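Local coordinates for BH0493 protein (Bacillus halodurans C-125, PDB 2QEE) that binds zinc and is a putative amidohydrolase, probably acting on its substrate at the metal centre, at residues Met217-Tyr221 against Phe410-Arg416; Asn296-Thr301 against Asn320-Gly325; Thr229-Pro233 against Glu287-Arg291. All blocks are in the same frame, centred on the assembly; numbering follows the deposited sequence.

Contact 1 (Met217-Tyr221 against Phe410-Arg416); sequences MDPVY and FWRFVGR
The Schellman motif at Gly-415, at the C-terminal end of the chain's last helix, sends Arg-416 across to the loop Asp-218 to Tyr-221, which leads into strand 222-226. The guanidinium of Arg-416 meets Asp-218 by backbone and side chain. NH1 donates to Asp-218 O at 2.7 Å, with an angle of 146° at the hydrogen. The same NH1 forms a salt bridge with Asp-218 OD2 at 3.0 Å. A weak bond runs from Arg-416 NH2 to Asp-218 OD1 at 3.2 Å. The carboxylate and guanidinium planes are only 25° apart. Water 1 lies at the guanidinium edge, accepts from NH2 and donates to Asp-218 OD1.

Val-220 packs against the same guanidinium. Its CG1 lies over one face, 3.7 Å from Arg-416 NE, and also meets Trp-411 CZ3. With chi1 at -64°, CG1 stands beside the backbone N, and CG2 goes instead to the edge of the Phe-410 ring, 3.9 Å from CZ. Tyr-221 brings CE2 to that same ring's edge, 3.8 Å from Phe-410 CE1. Water 2 donates to both Val-220 O and Val-414 O, at 2.7 Å each, and so ties the two backbones. With a leucine in place of Arg-416, the Asp-218 carboxylate would probably lose its charged mate, and its carbonyl the donor that ties loop to helix end.

Val-220, Tyr-221 and Phe-410 all rest on Val-143 of strand 139-143. Trp-411 NE1 bonds to Thr-25 OG1 of strand 24-26. Tyr-221 OH bonds to Met-27 O, and its side chain touches the zinc ligand His-28. The loop is thus packed between the C-terminal helix and strand 139-143.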
loop_
_atom_site.group_PDB
_atom_site.type_symbol
_atom_site.label_atom_id
_atom_site.label_comp_id
_atom_site.label_asym_id
_atom_site.label_seq_id
_atom_site.Cartn_x
_atom_site.Cartn_y
_atom_site.Cartn_z
ATOM N N MET C 217 18.535 -34.996 -8.596
ATOM C CA MET C 217 18.679 -33.948 -7.578
ATOM C C MET C 217 17.831 -34.182 -6.341
ATOM O O MET C 217 18.116 -33.587 -5.279
ATOM C CB MET C 217 18.251 -32.611 -8.176
ATOM C CG MET C 217 19.243 -31.965 -9.094
ATOM S SD MET C 217 18.594 -30.347 -9.598
ATOM C CE MET C 217 19.964 -29.779 -10.598
ATOM N N ASP C 218 16.773 -34.969 -6.500
ATOM C CA ASP C 218 15.739 -35.144 -5.496
ATOM C C ASP C 218 15.217 -33.778 -4.984
ATOM O O ASP C 218 15.137 -33.553 -3.786
ATOM C CB ASP C 218 16.231 -35.974 -4.317
ATOM C CG ASP C 218 15.096 -36.370 -3.389
ATOM O OD1 ASP C 218 13.901 -36.374 -3.810
ATOM O OD2 ASP C 218 15.386 -36.670 -2.211
ATOM N N PRO C 219 14.759 -32.923 -5.896
ATOM C CA PRO C 219 14.451 -31.538 -5.496
ATOM C C PRO C 219 13.210 -31.518 -4.611
ATOM O O PRO C 219 12.284 -32.335 -4.788
ATOM C CB PRO C 219 14.161 -30.862 -6.862
ATOM C CG PRO C 219 13.542 -31.968 -7.688
ATOM C CD PRO C 219 14.392 -33.184 -7.301
ATOM N N VAL C 220 13.155 -30.553 -3.682
ATOM C CA VAL C 220 11.962 -30.311 -2.889
ATOM C C VAL C 220 10.858 -29.578 -3.639
ATOM O O VAL C 220 9.692 -29.656 -3.274
ATOM C CB VAL C 220 12.350 -29.601 -1.532
ATOM C CG1 VAL C 220 13.238 -30.558 -0.716
ATOM C CG2 VAL C 220 13.054 -28.346 -1.779
ATOM N N TYR C 221 11.229 -28.835 -4.681
ATOM C CA TYR C 221 10.266 -28.223 -5.587
ATOM C C TYR C 221 10.997 -27.883 -6.887
ATOM O O TYR C 221 12.251 -27.896 -6.921
ATOM C CB TYR C 221 9.559 -26.962 -4.958
ATOM C CG TYR C 221 10.482 -25.868 -4.452
ATOM C CD1 TYR C 221 11.063 -24.956 -5.356
ATOM C CD2 TYR C 221 10.724 -25.681 -3.054
ATOM C CE1 TYR C 221 11.954 -23.913 -4.929
ATOM C CE2 TYR C 221 11.580 -24.640 -2.601
ATOM C CZ TYR C 221 12.198 -23.763 -3.547
ATOM O OH TYR C 221 13.003 -22.732 -3.104
ATOM N N PHE C 410 6.819 -25.535 5.809
ATOM C CA PHE C 410 7.455 -25.765 4.507
ATOM C C PHE C 410 7.523 -27.304 4.302
ATOM O O PHE C 410 7.046 -27.829 3.276
ATOM C CB PHE C 410 8.864 -25.203 4.449
ATOM C CG PHE C 410 9.614 -25.614 3.205
ATOM C CD1 PHE C 410 9.260 -25.056 1.957
ATOM C CD2 PHE C 410 10.636 -26.556 3.256
ATOM C CE1 PHE C 410 9.921 -25.436 0.764
ATOM C CE2 PHE C 410 11.340 -26.931 2.071
ATOM C CZ PHE C 410 10.978 -26.364 0.811
ATOM N N TRP C 411 8.078 -28.016 5.274
ATOM C CA TRP C 411 8.253 -29.507 5.022
ATOM C C TRP C 411 6.923 -30.194 4.856
ATOM O O TRP C 411 6.759 -31.139 4.071
ATOM C CB TRP C 411 9.060 -30.108 6.157
ATOM C CG TRP C 411 10.447 -29.554 6.154
ATOM C CD1 TRP C 411 11.003 -28.701 7.057
ATOM C CD2 TRP C 411 11.429 -29.789 5.150
ATOM N NE1 TRP C 411 12.313 -28.413 6.684
ATOM C CE2 TRP C 411 12.572 -29.055 5.496
ATOM C CE3 TRP C 411 11.449 -30.564 3.956
ATOM C CZ2 TRP C 411 13.750 -29.083 4.722
ATOM C CZ3 TRP C 411 12.641 -30.570 3.189
ATOM C CH2 TRP C 411 13.757 -29.848 3.585
ATOM N N ARG C 412 5.944 -29.790 5.658
ATOM C CA ARG C 412 4.600 -30.340 5.547
ATOM C C ARG C 412 4.067 -30.114 4.125
ATOM O O ARG C 412 3.521 -31.036 3.473
ATOM C CB ARG C 412 3.697 -29.669 6.591
ATOM C CG ARG C 412 2.699 -30.581 7.279
ATOM C CD ARG C 412 2.255 -29.953 8.642
ATOM N NE ARG C 412 0.830 -30.184 8.901
ATOM C CZ ARG C 412 -0.177 -29.574 8.272
ATOM N NH1 ARG C 412 0.055 -28.687 7.294
ATOM N NH2 ARG C 412 -1.429 -29.865 8.605
ATOM N N PHE C 413 4.241 -28.895 3.604
ATOM C CA PHE C 413 3.662 -28.584 2.297
ATOM C C PHE C 413 4.337 -29.366 1.139
ATOM O O PHE C 413 3.660 -29.803 0.190
ATOM C CB PHE C 413 3.760 -27.093 2.015
ATOM C CG PHE C 413 2.964 -26.666 0.786
ATOM C CD1 PHE C 413 1.567 -26.593 0.864
ATOM C CD2 PHE C 413 3.612 -26.287 -0.408
ATOM C CE1 PHE C 413 0.766 -26.193 -0.257
ATOM C CE2 PHE C 413 2.850 -25.894 -1.502
ATOM C CZ PHE C 413 1.432 -25.858 -1.447
ATOM N N VAL C 414 5.650 -29.510 1.203
ATOM C CA VAL C 414 6.368 -30.155 0.078
ATOM C C VAL C 414 6.299 -31.673 0.255
ATOM O O VAL C 414 6.810 -32.417 -0.580
ATOM C CB VAL C 414 7.826 -29.695 -0.037
ATOM C CG1 VAL C 414 7.896 -28.123 -0.273
ATOM C CG2 VAL C 414 8.661 -30.078 1.205
ATOM N N GLY C 415 5.685 -32.105 1.358
ATOM C CA GLY C 415 5.399 -33.526 1.576
ATOM C C GLY C 415 6.584 -34.330 2.039
ATOM O O GLY C 415 6.684 -35.508 1.665
ATOM N N ARG C 416 7.484 -33.731 2.837
ATOM C CA ARG C 416 8.685 -34.446 3.344
ATOM C C ARG C 416 9.258 -34.077 4.744
ATOM O O ARG C 416 8.476 -33.761 5.649
ATOM C CB ARG C 416 9.788 -34.646 2.259
ATOM C CG ARG C 416 10.173 -33.454 1.436
ATOM C CD ARG C 416 10.557 -33.861 -0.001
ATOM N NE ARG C 416 11.993 -33.955 -0.195
ATOM C CZ ARG C 416 12.587 -34.146 -1.371
ATOM N NH1 ARG C 416 13.911 -34.209 -1.428
ATOM N NH2 ARG C 416 11.870 -34.267 -2.488
HETATM O O HOH W 1 12.068 -34.945 -5.430
HETATM O O HOH W 2 8.876 -32.062 -2.242
#

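Contact 2 (Asn296-Thr301 against Asn320-Gly325); sequences NKFLVT and NLMIFG
Asn-296 O takes a hydrogen bond from the side chain of Asn-320 at ND2, 3.1 Å away. The acceptor oxygen lies near the amide plane of Asn-320, whose ND2 also donates to Leu-290 O. Lys-297 passes its CA close to Asn-320 O, while its amine leads off to Phe-413 O.

At Phe-298 the parallel ladder begins. Its N donates to Asn-320 O at 2.8 Å, and its O accepts from Met-322 N at 2.9 Å. Asn-320 O also lies at the edge of the Phe-298 ring. Leu-299 makes no backbone hydrogen bond to this neighbour; its CA leans on Met-322 O, and its amide and carbonyl serve strand 257-264. Leu-299 CD2 packs alongside Met-322 CG, the two side chains pointing the same way.

Val-300 N donates to Met-322 O at 3.0 Å, and Val-300 O accepts from Phe-324 N at 3.1 Å. On the face shared with Phe-298, Val-300 CG2 presses on Leu-321 CD1 at 3.3 Å, closer than carbons normally come. Both Val-300 and Ile-323 touch Leu-311 of helix 308-317.

Thr-301 closes the pairing. A chi1 of -161° turns its OG1 toward Phe-324 O, to which it donates at 2.6 Å. Thr-301 CB then sits over the Phe-324 ring in a CH-pi contact, 3.8 Å from the centroid and 12° off the ring normal.

Strands 298-301 and 321-323, 33° apart in direction, are the two parallel strands of a beta-alpha-beta unit, connected in sequence by helix 308-317, which packs on one face. Side-chain bonds from Asn-320 and Thr-301 extend the ladder at its two ends. The N and O of Phe-298 and Val-300 are thus paired across the strands, while Leu-321 O takes a bond from Arg-59 of the second subunit. The hydroxyl of Thr-301 spends its hydrogen on Phe-324 O.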
loop_
_atom_site.group_PDB
_atom_site.type_symbol
_atom_site.label_atom_id
_atom_site.label_comp_id
_atom_site.label_asym_id
_atom_site.label_seq_id
_atom_site.Cartn_x
_atom_site.Cartn_y
_atom_site.Cartn_z
ATOM N N ASN C 296 -2.166 -30.398 -7.768
ATOM C CA ASN C 296 -0.830 -29.874 -7.787
ATOM C C ASN C 296 -0.717 -28.880 -6.652
ATOM O O ASN C 296 -1.729 -28.240 -6.283
ATOM C CB ASN C 296 -0.536 -29.119 -9.106
ATOM C CG ASN C 296 -0.236 -30.063 -10.255
ATOM O OD1 ASN C 296 -1.164 -30.470 -10.975
ATOM N ND2 ASN C 296 1.048 -30.362 -10.461
ATOM N N LYS C 297 0.498 -28.777 -6.126
ATOM C CA LYS C 297 0.830 -27.774 -5.049
ATOM C C LYS C 297 1.692 -26.639 -5.615
ATOM O O LYS C 297 2.611 -26.889 -6.395
ATOM C CB LYS C 297 1.587 -28.484 -3.924
ATOM C CG LYS C 297 0.602 -29.423 -3.164
ATOM C CD LYS C 297 1.188 -29.995 -1.926
ATOM C CE LYS C 297 2.156 -31.089 -2.249
ATOM N NZ LYS C 297 2.410 -31.918 -1.006
ATOM N N PHE C 298 1.422 -25.386 -5.174
ATOM C CA PHE C 298 2.111 -24.255 -5.726
ATOM C C PHE C 298 2.651 -23.391 -4.583
ATOM O O PHE C 298 1.897 -23.075 -3.624
ATOM C CB PHE C 298 1.124 -23.408 -6.532
ATOM C CG PHE C 298 0.496 -24.151 -7.680
ATOM C CD1 PHE C 298 1.095 -24.060 -8.958
ATOM C CD2 PHE C 298 -0.634 -24.956 -7.505
ATOM C CE1 PHE C 298 0.539 -24.756 -10.025
ATOM C CE2 PHE C 298 -1.192 -25.660 -8.620
ATOM C CZ PHE C 298 -0.577 -25.530 -9.856
ATOM N N LEU C 299 3.929 -23.061 -4.671
ATOM C CA LEU C 299 4.540 -22.109 -3.731
ATOM C C LEU C 299 4.627 -20.808 -4.498
ATOM O O LEU C 299 5.121 -20.810 -5.627
ATOM C CB LEU C 299 5.936 -22.596 -3.353
ATOM C CG LEU C 299 5.981 -23.747 -2.336
ATOM C CD1 LEU C 299 7.358 -24.497 -2.540
ATOM C CD2 LEU C 299 5.904 -23.195 -0.896
ATOM N N VAL C 300 4.174 -19.686 -3.928
ATOM C CA VAL C 300 4.240 -18.410 -4.690
ATOM C C VAL C 300 4.765 -17.306 -3.819
ATOM O O VAL C 300 4.380 -17.218 -2.641
ATOM C CB VAL C 300 2.833 -18.030 -5.199
ATOM C CG1 VAL C 300 2.805 -16.631 -5.977
ATOM C CG2 VAL C 300 2.267 -19.113 -6.144
ATOM N N THR C 301 5.643 -16.508 -4.391
ATOM C CA THR C 301 6.042 -15.216 -3.829
ATOM C C THR C 301 5.950 -14.194 -4.977
ATOM O O THR C 301 6.177 -14.560 -6.154
ATOM C CB THR C 301 7.441 -15.276 -3.172
ATOM O OG1 THR C 301 7.616 -14.173 -2.267
ATOM C CG2 THR C 301 8.623 -15.289 -4.185
ATOM N N ASN C 320 -4.086 -25.452 -1.863
ATOM C CA ASN C 320 -2.948 -25.878 -2.646
ATOM C C ASN C 320 -1.972 -24.735 -3.015
ATOM O O ASN C 320 -0.973 -24.919 -3.764
ATOM C CB ASN C 320 -3.393 -26.693 -3.891
ATOM C CG ASN C 320 -4.245 -25.918 -4.848
ATOM O OD1 ASN C 320 -5.000 -25.002 -4.473
ATOM N ND2 ASN C 320 -4.185 -26.327 -6.139
ATOM N N LEU C 321 -2.201 -23.566 -2.399
ATOM C CA LEU C 321 -1.268 -22.446 -2.474
ATOM C C LEU C 321 -0.595 -22.278 -1.116
ATOM O O LEU C 321 -1.299 -22.189 -0.077
ATOM C CB LEU C 321 -2.032 -21.131 -2.782
ATOM C CG LEU C 321 -1.177 -19.878 -2.832
ATOM C CD1 LEU C 321 -0.011 -19.983 -3.848
ATOM C CD2 LEU C 321 -2.098 -18.686 -3.131
ATOM N N MET C 322 0.728 -22.184 -1.136
ATOM C CA MET C 322 1.483 -21.826 0.072
ATOM C C MET C 322 2.232 -20.584 -0.365
ATOM O O MET C 322 3.007 -20.616 -1.301
ATOM C CB MET C 322 2.478 -22.910 0.513
ATOM C CG MET C 322 3.389 -22.529 1.682
ATOM S SD MET C 322 2.370 -22.021 3.111
ATOM C CE MET C 322 1.715 -23.597 3.600
ATOM N N ILE C 323 1.980 -19.462 0.300
ATOM C CA ILE C 323 2.778 -18.246 -0.014
ATOM C C ILE C 323 3.991 -18.157 0.883
ATOM O O ILE C 323 3.959 -18.598 2.072
ATOM C CB ILE C 323 1.899 -16.945 0.068
ATOM C CG1 ILE C 323 1.513 -16.643 1.492
ATOM C CG2 ILE C 323 0.683 -17.096 -0.883
ATOM C CD1 ILE C 323 0.498 -15.429 1.523
ATOM N N PHE C 324 5.091 -17.608 0.371
ATOM C CA PHE C 324 6.333 -17.596 1.126
ATOM C C PHE C 324 7.088 -16.297 0.928
ATOM O O PHE C 324 7.102 -15.762 -0.231
ATOM C CB PHE C 324 7.235 -18.793 0.781
ATOM C CG PHE C 324 7.855 -18.727 -0.600
ATOM C CD1 PHE C 324 9.161 -18.220 -0.793
ATOM C CD2 PHE C 324 7.139 -19.207 -1.701
ATOM C CE1 PHE C 324 9.746 -18.196 -2.078
ATOM C CE2 PHE C 324 7.721 -19.202 -3.011
ATOM C CZ PHE C 324 9.056 -18.672 -3.162
ATOM N N GLY C 325 7.600 -15.771 2.030
ATOM C CA GLY C 325 8.724 -14.836 2.024
ATOM C C GLY C 325 8.371 -13.429 1.526
ATOM O O GLY C 325 7.284 -13.136 1.025
#

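Contact 3 (Thr229-Pro233 against Glu287-Arg291); sequences TFSFP and EHLLR
The Phe-232 ring carries Leu-289 CD2 over one face and has His-288 CD2 at its edge. CD2 of Leu-289 is 3.8 Å from the Phe-232 centroid and 25° off the normal, a CH-pi contact set toward the rim. His-288 CD2 comes within 3.6 Å of Phe-232 CD1; the two ring planes meet obliquely, at 58°. One face of the His-288 imidazole is taken by Pro-233. Its CD lies almost exactly above the ring centre, 3.4 Å from the centroid, a second CH-pi contact. CG of Pro-233 follows, near His-288 NE2.

With chi1 at 178°, His-288 CG is extended away from its own backbone N and the ring reaches out to the loop. Phe-230 takes a smaller share, its CZ meeting Leu-289 CD1 edge-on at 4.3 Å. The contact is made by van der Waals and CH-pi packing, away from the metal site, and joins the loop to helix 284-292.

The loop follows strand 222-226 and precedes helix 237-253, on which Phe-232 rests through Ile-242 and Arg-243. Leu-289 continues inward to Leu-247 of that helix and Phe-298 of strand 298-302. Glu-287 pairs with Lys-264 of the second subunit.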
loop_
_atom_site.group_PDB
_atom_site.type_symbol
_atom_site.label_atom_id
_atom_site.label_comp_id
_atom_site.label_asym_id
_atom_site.label_seq_id
_atom_site.Cartn_x
_atom_site.Cartn_y
_atom_site.Cartn_z
ATOM N N THR C 229 3.849 -9.689 -16.750
ATOM C CA THR C 229 2.876 -10.056 -17.774
ATOM C C THR C 229 2.471 -11.540 -17.738
ATOM O O THR C 229 1.687 -11.983 -18.571
ATOM C CB THR C 229 3.483 -9.753 -19.180
ATOM O OG1 THR C 229 4.807 -10.306 -19.262
ATOM C CG2 THR C 229 3.588 -8.238 -19.372
ATOM N N PHE C 230 3.006 -12.309 -16.807
ATOM C CA PHE C 230 2.699 -13.742 -16.735
ATOM C C PHE C 230 1.228 -14.036 -16.881
ATOM O O PHE C 230 0.399 -13.514 -16.123
ATOM C CB PHE C 230 3.159 -14.354 -15.401
ATOM C CG PHE C 230 2.868 -15.822 -15.296
ATOM C CD1 PHE C 230 3.446 -16.717 -16.197
ATOM C CD2 PHE C 230 2.022 -16.309 -14.294
ATOM C CE1 PHE C 230 3.162 -18.098 -16.104
ATOM C CE2 PHE C 230 1.779 -17.706 -14.212
ATOM C CZ PHE C 230 2.332 -18.557 -15.120
ATOM N N SER C 231 0.914 -14.929 -17.806
ATOM C CA SER C 231 -0.466 -15.354 -17.945
ATOM C C SER C 231 -0.532 -16.869 -18.125
ATOM O O SER C 231 0.425 -17.497 -18.580
ATOM C CB SER C 231 -1.161 -14.643 -19.108
ATOM O OG SER C 231 -0.821 -15.271 -20.317
ATOM N N PHE C 232 -1.642 -17.447 -17.689
ATOM C CA PHE C 232 -1.863 -18.883 -17.866
ATOM C C PHE C 232 -3.351 -19.160 -17.821
ATOM O O PHE C 232 -4.045 -18.683 -16.907
ATOM C CB PHE C 232 -1.157 -19.718 -16.777
ATOM C CG PHE C 232 -1.208 -21.182 -17.055
ATOM C CD1 PHE C 232 -2.324 -21.957 -16.669
ATOM C CD2 PHE C 232 -0.186 -21.772 -17.790
ATOM C CE1 PHE C 232 -2.388 -23.346 -16.998
ATOM C CE2 PHE C 232 -0.234 -23.196 -18.113
ATOM C CZ PHE C 232 -1.343 -23.957 -17.707
ATOM N N PRO C 233 -3.864 -19.989 -18.770
ATOM C CA PRO C 233 -3.226 -20.663 -19.918
ATOM C C PRO C 233 -2.631 -19.641 -20.885
ATOM O O PRO C 233 -3.038 -18.473 -20.910
ATOM C CB PRO C 233 -4.378 -21.402 -20.610
ATOM C CG PRO C 233 -5.506 -21.457 -19.604
ATOM C CD PRO C 233 -5.286 -20.323 -18.619
ATOM N N GLU C 287 -4.615 -17.811 -10.105
ATOM C CA GLU C 287 -5.966 -18.256 -9.789
ATOM C C GLU C 287 -6.371 -19.481 -10.618
ATOM O O GLU C 287 -6.861 -20.498 -10.086
ATOM C CB GLU C 287 -6.941 -17.081 -10.032
ATOM C CG GLU C 287 -8.366 -17.423 -9.631
ATOM C CD GLU C 287 -9.374 -16.492 -10.274
ATOM O OE1 GLU C 287 -9.090 -15.275 -10.348
ATOM O OE2 GLU C 287 -10.462 -16.956 -10.670
ATOM N N HIS C 288 -6.169 -19.377 -11.919
ATOM C CA HIS C 288 -6.499 -20.492 -12.815
ATOM C C HIS C 288 -5.730 -21.775 -12.463
ATOM O O HIS C 288 -6.312 -22.878 -12.343
ATOM C CB HIS C 288 -6.221 -20.060 -14.269
ATOM C CG HIS C 288 -6.481 -21.148 -15.255
ATOM N ND1 HIS C 288 -7.635 -21.203 -16.014
ATOM C CD2 HIS C 288 -5.775 -22.271 -15.547
ATOM C CE1 HIS C 288 -7.617 -22.310 -16.739
ATOM N NE2 HIS C 288 -6.487 -22.953 -16.506
ATOM N N LEU C 289 -4.426 -21.637 -12.269
ATOM C CA LEU C 289 -3.572 -22.767 -11.926
ATOM C C LEU C 289 -4.094 -23.427 -10.656
ATOM O O LEU C 289 -4.268 -24.637 -10.626
ATOM C CB LEU C 289 -2.127 -22.305 -11.775
ATOM C CG LEU C 289 -1.355 -22.114 -13.107
ATOM C CD1 LEU C 289 -0.025 -21.375 -12.899
ATOM C CD2 LEU C 289 -1.093 -23.510 -13.762
ATOM N N LEU C 290 -4.374 -22.636 -9.625
ATOM C CA LEU C 290 -4.819 -23.226 -8.365
ATOM C C LEU C 290 -6.167 -23.953 -8.448
ATOM O O LEU C 290 -6.364 -25.031 -7.846
ATOM C CB LEU C 290 -4.921 -22.134 -7.314
ATOM C CG LEU C 290 -3.553 -21.567 -6.927
ATOM C CD1 LEU C 290 -3.836 -20.253 -6.151
ATOM C CD2 LEU C 290 -2.737 -22.570 -5.981
ATOM N N ARG C 291 -7.106 -23.335 -9.158
ATOM C CA ARG C 291 -8.432 -23.898 -9.301
ATOM C C ARG C 291 -8.425 -25.152 -10.169
ATOM O O ARG C 291 -9.022 -26.173 -9.803
ATOM C CB ARG C 291 -9.376 -22.870 -9.901
ATOM C CG ARG C 291 -10.793 -23.415 -10.226
ATOM C CD ARG C 291 -11.727 -22.322 -10.644
ATOM N NE ARG C 291 -11.180 -21.561 -11.766
ATOM C CZ ARG C 291 -10.776 -20.291 -11.642
ATOM N NH1 ARG C 291 -10.940 -19.676 -10.469
ATOM N NH2 ARG C 291 -10.227 -19.643 -12.683
#

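Contacts 1 and 2 lie nearest the zinc, which is bound by His-28, His-30 and Asp-357. The side chains of Tyr-221 in contact 1 and Phe-324 in contact 2 are each about 8 Å from it. These two contacts, with centres about 12 Å apart, touch directly: Lys-297 NZ is 2.7 Å from Phe-413 O, and Tyr-221 CD2 is 3.6 Å from Leu-299 CD1. Contact 3 is an outer layer, about 13 Å from contact 2 and about 22 Å from contact 1 between centres. It joins contact 2 through Leu-290, whose CD2 packs on Phe-298 CD2 at 3.5 Å. All three contacts have residues that reach the second subunit.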